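Local coordinates for Sts-2 protein (Mus musculus, PDB 3D4I), which contains, in this C-terminal part, a 2H-phosphatase domain with acid-dependent phosphatase activity, in a regulator that probably promotes accumulation of activated T-cell receptors on the cell surface, at residues E62-L67 and A97-Q102. Numbering follows the deposited sequence. Where two conformers were deposited one is given.
Sequences ENDPPL and ALRCVQ
The guanidinium of Arg99 approaches Pro65 obliquely, NH1 lying 4.0 Å from Pro65 CD, while two waters sit in its plane at the edge. This pairing belongs to the histidine phosphatase (phosphoglycerate mutase-like) fold, where the loop 62-67, leading into helix 69-85, packs on the N-terminal end of helix 98-111. One edge water bridges NH1 to Asn63 O. The other accepts from both N and NH1 of Arg99 and donates to Asp64 OD1 and to Pro65 O, the latter at 2.6 Å, so four protein atoms share it. Asp64 OD1 and Arg99 NH1 themselves stand 4.5 Å apart, too far for a salt bridge; the direct ionic partners lie elsewhere, Arg54 for Asp64 and Glu132 for Arg99. Arg99 also touches His17, in the Arg-His-Gly sequence characteristic of this family, and His202, consistent with a place beside the phosphatase pocket.

The carboxylate of Asp64 meets the helix start just past the N-cap residue Ala97. Its CG is anti to the backbone N (chi1 -173°), which carries OD1 to 2.8 Å from Leu98 N; the bond is nearly straight and uses the syn side of OD1, 15° out of the carboxylate plane. Lying at a helix N-terminus, the negative charge is probably stabilised by the helix dipole. With Asp64 replaced by an alanine, Leu98 N would probably lose its acceptor, the shared water one of its two, and Arg54 its carboxylate mate.

Further along, Leu98 CD2 packs against Pro66 CB at 3.9 Å, while the side chains of Leu67 and Gln102 run alongside one another, pointing opposite ways, with Leu67 CD1 against Gln102 CB. The second direct hydrogen bond runs from Leu67 N to Gln102 OE1 at 2.9 Å, with the donor tilted 20° from the carbonyl plane.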
loop_
_atom_site.group_PDB
_atom_site.type_symbol
_atom_site.label_atom_id
_atom_site.label_comp_id
_atom_site.label_asym_id
_atom_site.label_seq_id
_atom_site.Cartn_x
_atom_site.Cartn_y
_atom_site.Cartn_z
ATOM N N GLU A 62 15.126 2.112 -17.778
ATOM C CA GLU A 62 14.263 1.829 -18.939
ATOM C C GLU A 62 13.667 0.415 -18.837
ATOM O O GLU A 62 12.447 0.258 -18.785
ATOM C CB GLU A 62 15.077 2.030 -20.247
ATOM C CG GLU A 62 14.490 1.377 -21.504
ATOM C CD GLU A 62 15.361 1.543 -22.749
ATOM O OE1 GLU A 62 16.608 1.481 -22.656
ATOM O OE2 GLU A 62 14.786 1.711 -23.843
ATOM N N ASN A 63 14.530 -0.594 -18.750
ATOM C CA ASN A 63 14.113 -2.010 -18.788
ATOM C C ASN A 63 14.156 -2.732 -17.449
ATOM O O ASN A 63 13.996 -3.965 -17.394
ATOM C CB ASN A 63 14.983 -2.787 -19.790
ATOM C CG ASN A 63 14.768 -2.326 -21.220
ATOM O OD1 ASN A 63 13.631 -2.056 -21.643
ATOM N ND2 ASN A 63 15.856 -2.221 -21.968
ATOM N N ASP A 64 14.381 -1.972 -16.382
ATOM C CA ASP A 64 14.623 -2.540 -15.059
ATOM C C ASP A 64 13.961 -1.617 -14.049
ATOM O O ASP A 64 14.627 -0.984 -13.250
ATOM C CB ASP A 64 16.133 -2.678 -14.806
ATOM C CG ASP A 64 16.459 -3.416 -13.502
ATOM O OD1 ASP A 64 15.698 -4.333 -13.079
ATOM O OD2 ASP A 64 17.489 -3.072 -12.900
ATOM N N PRO A 65 12.625 -1.527 -14.106
ATOM C CA PRO A 65 11.921 -0.521 -13.308
ATOM C C PRO A 65 11.853 -0.845 -11.804
ATOM O O PRO A 65 11.876 -2.030 -11.424
ATOM C CB PRO A 65 10.538 -0.478 -13.956
ATOM C CG PRO A 65 10.346 -1.910 -14.462
ATOM C CD PRO A 65 11.707 -2.322 -14.947
ATOM N N PRO A 66 11.788 0.197 -10.954
ATOM C CA PRO A 66 11.681 0.006 -9.521
ATOM C C PRO A 66 10.274 -0.344 -9.071
ATOM O O PRO A 66 9.316 -0.253 -9.846
ATOM C CB PRO A 66 12.067 1.378 -8.972
ATOM C CG PRO A 66 11.549 2.331 -9.998
ATOM C CD PRO A 66 11.859 1.636 -11.298
ATOM N N LEU A 67 10.150 -0.732 -7.811
ATOM C CA LEU A 67 8.842 -0.889 -7.210
ATOM C C LEU A 67 8.199 0.489 -7.128
ATOM O O LEU A 67 8.881 1.470 -6.902
ATOM C CB LEU A 67 8.999 -1.412 -5.783
ATOM C CG LEU A 67 9.455 -2.861 -5.640
ATOM C CD1 LEU A 67 9.568 -3.201 -4.155
ATOM C CD2 LEU A 67 8.492 -3.754 -6.337
ATOM N N ALA A 97 16.672 -8.592 -11.179
ATOM C CA ALA A 97 15.791 -7.453 -11.463
ATOM C C ALA A 97 15.643 -6.559 -10.233
ATOM O O ALA A 97 15.490 -7.045 -9.101
ATOM C CB ALA A 97 14.429 -7.918 -11.966
ATOM N N LEU A 98 15.699 -5.247 -10.445
ATOM C CA LEU A 98 15.614 -4.307 -9.334
ATOM C C LEU A 98 14.383 -4.560 -8.482
ATOM O O LEU A 98 14.475 -4.587 -7.267
ATOM C CB LEU A 98 15.576 -2.857 -9.866
ATOM C CG LEU A 98 15.494 -1.728 -8.835
ATOM C CD1 LEU A 98 16.643 -1.792 -7.831
ATOM C CD2 LEU A 98 15.463 -0.362 -9.573
ATOM N N ARG A 99 13.234 -4.708 -9.135
ATOM C CA ARG A 99 11.952 -4.926 -8.450
ATOM C C ARG A 99 11.992 -6.119 -7.497
ATOM O O ARG A 99 11.394 -6.065 -6.422
ATOM C CB ARG A 99 10.802 -5.041 -9.476
ATOM C CG ARG A 99 10.921 -6.230 -10.448
ATOM C CD ARG A 99 9.988 -5.988 -11.598
ATOM N NE ARG A 99 9.975 -7.029 -12.622
ATOM C CZ ARG A 99 10.746 -7.082 -13.704
ATOM N NH1 ARG A 99 11.718 -6.189 -13.919
ATOM N NH2 ARG A 99 10.555 -8.069 -14.569
ATOM N N CYS A 100 12.744 -7.163 -7.873
ATOM C CA CYS A 100 12.902 -8.354 -7.045
ATOM C C CYS A 100 13.865 -8.141 -5.903
ATOM O O CYS A 100 13.545 -8.471 -4.766
ATOM C CB CYS A 100 13.334 -9.571 -7.881
ATOM S SG CYS A 100 12.180 -9.995 -9.174
ATOM N N VAL A 101 15.046 -7.586 -6.180
ATOM C CA VAL A 101 15.975 -7.244 -5.078
ATOM C C VAL A 101 15.336 -6.249 -4.061
ATOM O O VAL A 101 15.538 -6.386 -2.838
ATOM C CB VAL A 101 17.385 -6.752 -5.581
ATOM C CG1 VAL A 101 18.301 -6.471 -4.419
ATOM C CG2 VAL A 101 18.063 -7.792 -6.467
ATOM N N GLN A 102 14.546 -5.286 -4.550
ATOM C CA GLN A 102 13.862 -4.348 -3.637
ATOM C C GLN A 102 12.821 -5.041 -2.745
ATOM O O GLN A 102 12.735 -4.792 -1.528
ATOM C CB GLN A 102 13.214 -3.192 -4.406
ATOM C CG GLN A 102 14.235 -2.164 -4.949
ATOM C CD GLN A 102 13.575 -1.104 -5.808
ATOM O OE1 GLN A 102 12.669 -1.392 -6.615
ATOM N NE2 GLN A 102 14.050 0.137 -5.664
HETATM O O HOH W 1 13.322 -6.179 -16.098
HETATM O O HOH W 2 13.065 -4.226 -12.153
#